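Side-chain contacts in aminotransferase, class I and II (PDB 5Z0Q), which belongs to the class I and II aminotransferase family and binds pyridoxal-5'-phosphate: residues D160-S163 against G164-L168; S223-D226 against D227-Q230. All coordinates share one frame; numbering follows the deposited sequence.

Contact 1 of 2, residues D160-S163 against G164-L168; sequences DRMS and GNEKL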
loop_
_atom_site.group_PDB
_atom_site.type_symbol
_atom_site.label_atom_id
_atom_site.label_comp_id
_atom_site.label_asym_id
_atom_site.label_seq_id
_atom_site.Cartn_x
_atom_site.Cartn_y
_atom_site.Cartn_z
ATOM N N ASP A 160 32.106 18.603 -13.684
ATOM C CA ASP A 160 33.305 17.776 -13.755
ATOM C C ASP A 160 33.288 16.629 -12.753
ATOM O O ASP A 160 34.064 15.678 -12.907
ATOM C CB ASP A 160 34.543 18.648 -13.543
ATOM C CG ASP A 160 34.635 19.776 -14.553
ATOM O OD1 ASP A 160 34.584 19.493 -15.769
ATOM O OD2 ASP A 160 34.741 20.948 -14.132
ATOM N N ARG A 161 32.429 16.690 -11.736
ATOM C CA ARG A 161 32.284 15.578 -10.807
ATOM C C ARG A 161 31.453 14.437 -11.378
ATOM O O ARG A 161 31.345 13.389 -10.732
ATOM C CB ARG A 161 31.658 16.056 -9.494
ATOM C CG ARG A 161 32.666 16.526 -8.458
ATOM C CD ARG A 161 31.977 17.014 -7.194
ATOM N NE ARG A 161 31.015 16.043 -6.678
ATOM C CZ ARG A 161 31.329 15.037 -5.867
ATOM N NH1 ARG A 161 32.585 14.859 -5.479
ATOM N NH2 ARG A 161 30.386 14.206 -5.445
ATOM N N MET A 162 30.874 14.610 -12.562
ATOM C CA MET A 162 30.046 13.579 -13.162
ATOM C C MET A 162 30.908 12.565 -13.912
ATOM O O MET A 162 32.106 12.765 -14.135
ATOM C CB MET A 162 29.010 14.205 -14.091
ATOM C CG MET A 162 28.138 15.244 -13.407
ATOM S SD MET A 162 26.866 15.935 -14.478
ATOM C CE MET A 162 25.748 14.545 -14.637
ATOM N N SER A 163 30.280 11.455 -14.300
ATOM C CA SER A 163 30.990 10.349 -14.925
ATOM C C SER A 163 30.362 9.873 -16.227
ATOM O O SER A 163 30.898 8.948 -16.846
ATOM C CB SER A 163 31.084 9.163 -13.954
ATOM O OG SER A 163 31.632 9.563 -12.709
ATOM N N GLY A 164 29.253 10.470 -16.661
ATOM C CA GLY A 164 28.542 10.021 -17.835
ATOM C C GLY A 164 27.536 8.916 -17.585
ATOM O O GLY A 164 26.655 8.700 -18.424
ATOM N N ASN A 165 27.642 8.211 -16.458
ATOM C CA ASN A 165 26.685 7.172 -16.103
ATOM C C ASN A 165 25.370 7.729 -15.570
ATOM O O ASN A 165 24.415 6.964 -15.411
ATOM C CB ASN A 165 27.289 6.230 -15.056
ATOM C CG ASN A 165 28.374 5.340 -15.627
ATOM O OD1 ASN A 165 28.934 5.623 -16.686
ATOM N ND2 ASN A 165 28.674 4.253 -14.926
ATOM N N GLU A 166 25.300 9.026 -15.294
ATOM C CA GLU A 166 24.108 9.603 -14.688
ATOM C C GLU A 166 22.918 9.486 -15.633
ATOM O O GLU A 166 23.061 9.594 -16.854
ATOM C CB GLU A 166 24.361 11.066 -14.321
ATOM C CG GLU A 166 25.405 11.273 -13.219
ATOM C CD GLU A 166 26.827 10.979 -13.667
ATOM O OE1 GLU A 166 27.490 10.132 -13.030
ATOM O OE2 GLU A 166 27.276 11.589 -14.660
ATOM N N LYS A 167 21.735 9.260 -15.060
ATOM C CA LYS A 167 20.556 8.975 -15.868
ATOM C C LYS A 167 19.286 9.594 -15.292
ATOM O O LYS A 167 18.430 10.071 -16.045
ATOM C CB LYS A 167 20.381 7.462 -16.015
ATOM C CG LYS A 167 19.171 7.038 -16.834
ATOM C CD LYS A 167 19.213 7.614 -18.240
ATOM C CE LYS A 167 18.509 6.693 -19.227
ATOM N NZ LYS A 167 17.173 6.255 -18.733
ATOM N N LEU A 168 19.148 9.592 -13.969
ATOM C CA LEU A 168 17.925 10.034 -13.307
ATOM C C LEU A 168 18.257 11.145 -12.322
ATOM O O LEU A 168 19.066 10.950 -11.410
ATOM C CB LEU A 168 17.239 8.867 -12.593
ATOM C CG LEU A 168 15.929 9.164 -11.864
ATOM C CD1 LEU A 168 14.899 9.752 -12.813
ATOM C CD2 LEU A 168 15.391 7.903 -11.205
#
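Glu166 OE2 is held by two backbone N-H groups in a row. Ser163 N donates to it over 3.0 Å at 156°, and Gly164 N, also 3.0 Å from Glu166 OE2, donates along a more bent path. Both meet the oxygen on its syn side, each tilted out of the carboxylate plane and from opposite faces. A longer, weak bond of 3.3 Å runs from Ser163 N to Glu166 OE1, and the Ser163 N-H is thus shared unequally by the two carboxylate oxygens. The glutamate chain doubles back to get there: CG lies beside its own backbone N, and a bend at chi2 of 71° turns the carboxylate toward the turn. OE1 also receives a weak bond from Ser117 OG, so both carboxylate oxygens have partners, and a negative charge here would probably be steadied by these donors.

The aliphatic part of Glu166 is crossed by Met162. The thioether bends at chi3, which brings its terminal methyl over the glutamate chain, with Met162 CE 3.6 Å from Glu166 CG. A long, flexible methionine suits this place, because it also touches Leu140 of strand 139-146 and Phe193 and His197 of helix 184-197. Gly164 has a positive phi of 86°, a backbone conformation that glycine adopts readily. Together these contacts form a surface turn leading into strand 166-172, in which an acidic side chain reaches back to accept hydrogen bonds from two successive backbone N-H groups, at the entry to a central strand of the large mixed sheet of the aminotransferase fold.

Contact 2 of 2, residues S223-D226 against D227-Q230; sequences SLSD and DAAQ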
loop_
_atom_site.group_PDB
_atom_site.type_symbol
_atom_site.label_atom_id
_atom_site.label_comp_id
_atom_site.label_asym_id
_atom_site.label_seq_id
_atom_site.Cartn_x
_atom_site.Cartn_y
_atom_site.Cartn_z
ATOM N N SER A 223 5.913 21.878 -15.926
ATOM C CA SER A 223 5.169 22.985 -16.511
ATOM C C SER A 223 6.065 24.028 -17.163
ATOM O O SER A 223 5.548 24.965 -17.783
ATOM C CB SER A 223 4.298 23.659 -15.442
ATOM O OG SER A 223 5.091 24.189 -14.394
ATOM N N LEU A 224 7.388 23.894 -17.037
ATOM C CA LEU A 224 8.298 24.847 -17.665
ATOM C C LEU A 224 8.171 24.804 -19.182
ATOM O O LEU A 224 8.026 25.843 -19.837
ATOM C CB LEU A 224 9.737 24.553 -17.240
ATOM C CG LEU A 224 10.036 24.658 -15.745
ATOM C CD1 LEU A 224 11.455 24.195 -15.449
ATOM C CD2 LEU A 224 9.820 26.081 -15.262
ATOM N N SER A 225 8.225 23.606 -19.757
ATOM C CA SER A 225 8.076 23.418 -21.191
ATOM C C SER A 225 7.528 22.020 -21.434
ATOM O O SER A 225 7.349 21.229 -20.503
ATOM C CB SER A 225 9.407 23.630 -21.919
ATOM O OG SER A 225 10.353 22.642 -21.549
ATOM N N ASP A 226 7.257 21.715 -22.702
ATOM C CA ASP A 226 6.817 20.375 -23.062
ATOM C C ASP A 226 7.960 19.369 -23.049
ATOM O O ASP A 226 7.707 18.167 -22.916
ATOM C CB ASP A 226 6.149 20.394 -24.437
ATOM C CG ASP A 226 4.892 21.239 -24.457
ATOM O OD1 ASP A 226 4.097 21.148 -23.496
ATOM O OD2 ASP A 226 4.702 22.001 -25.427
ATOM N N ASP A 227 9.204 19.834 -23.182
ATOM C CA ASP A 227 10.344 18.933 -23.060
ATOM C C ASP A 227 10.502 18.443 -21.626
ATOM O O ASP A 227 10.794 17.264 -21.396
ATOM C CB ASP A 227 11.619 19.629 -23.532
ATOM C CG ASP A 227 12.835 18.727 -23.462
ATOM O OD1 ASP A 227 12.996 17.876 -24.363
ATOM O OD2 ASP A 227 13.629 18.865 -22.505
ATOM N N ALA A 228 10.313 19.336 -20.652
ATOM C CA ALA A 228 10.394 18.929 -19.253
ATOM C C ALA A 228 9.278 17.954 -18.900
ATOM O O ALA A 228 9.480 17.033 -18.103
ATOM C CB ALA A 228 10.339 20.157 -18.345
ATOM N N ALA A 229 8.093 18.146 -19.483
ATOM C CA ALA A 229 6.975 17.253 -19.198
ATOM C C ALA A 229 7.232 15.851 -19.739
ATOM O O ALA A 229 6.889 14.858 -19.088
ATOM C CB ALA A 229 5.685 17.830 -19.778
ATOM N N GLN A 230 7.838 15.749 -20.922
ATOM C CA GLN A 230 8.077 14.458 -21.554
ATOM C C GLN A 230 9.308 13.741 -21.017
ATOM O O GLN A 230 9.616 12.641 -21.488
ATOM C CB GLN A 230 8.204 14.632 -23.070
ATOM C CG GLN A 230 6.925 15.093 -23.751
ATOM C CD GLN A 230 5.798 14.087 -23.610
ATOM O OE1 GLN A 230 6.028 12.878 -23.616
ATOM N NE2 GLN A 230 4.573 14.584 -23.477
#
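Ser225 and Ala228 make a capping hydrogen bond at the start of helix 226-229. Ser225 stands at the N-cap, and its OG accepts from Ala228 N in a weak bond of 3.4 Å, though a fairly straight one at 163°. With chi1 at 65°, OG sits between the backbone N and the carbonyl carbon, a rotation that faces it to the amides of the first turn. A serine suits an N-cap because its short hydroxyl can take the place of a carbonyl for an early amide that has no preceding turn to serve it.

Backbone bonds continue the pattern. Ala229 N donates weakly to Ser225 O, and Gln230 N reaches Asp226 O over 3.1 Å.

Methyl groups meet backbone carbonyl oxygens within the turn: Ala228 CB lies 3.8 Å from Ser225 O, while Ala229 CB is 3.7 Å from Asp226 O. The nonpolar packing is with the surroundings. Both alanines are buried, and a methyl is small enough for these inner sides: Ala228 meets Leu191 of helix 184-197 and Phe221, and Ala229 meets Pro255.

The charged groups look elsewhere. Asp227 has CG anti to N (chi1 -179°), and its OD2 forms a salt bridge with Arg231 and a weak bond with Gln195 NE2. Asp226 is exposed and its CB bond points away from 227-230. Two acidic residues in the first turn probably interact favourably with the positive end of the helix dipole, which may add modestly to a weak hydroxyl cap, although Asp227 is already paired with Arg231.

Contact 1 precedes contact 2 along the chain. Their centres are 22 Å apart and their nearest atoms about 10 Å, so they do not touch. Each lies at the start of an inner strand of the same eight-stranded mixed sheet: residues 160-168 lead into strand 166-172, whereas residues 223-230 hold the short helix just before strand 232-236. Strand 200-204 lies between these two strands, parallel to both. Helix 184-197 is a shared neighbour, packing against Met162 in contact 1 and against Leu224, Ser225 and Ala228 in contact 2. Both contacts thus shape connections that deliver strands into the sheet of the pyridoxal-5'-phosphate-binding aminotransferase fold.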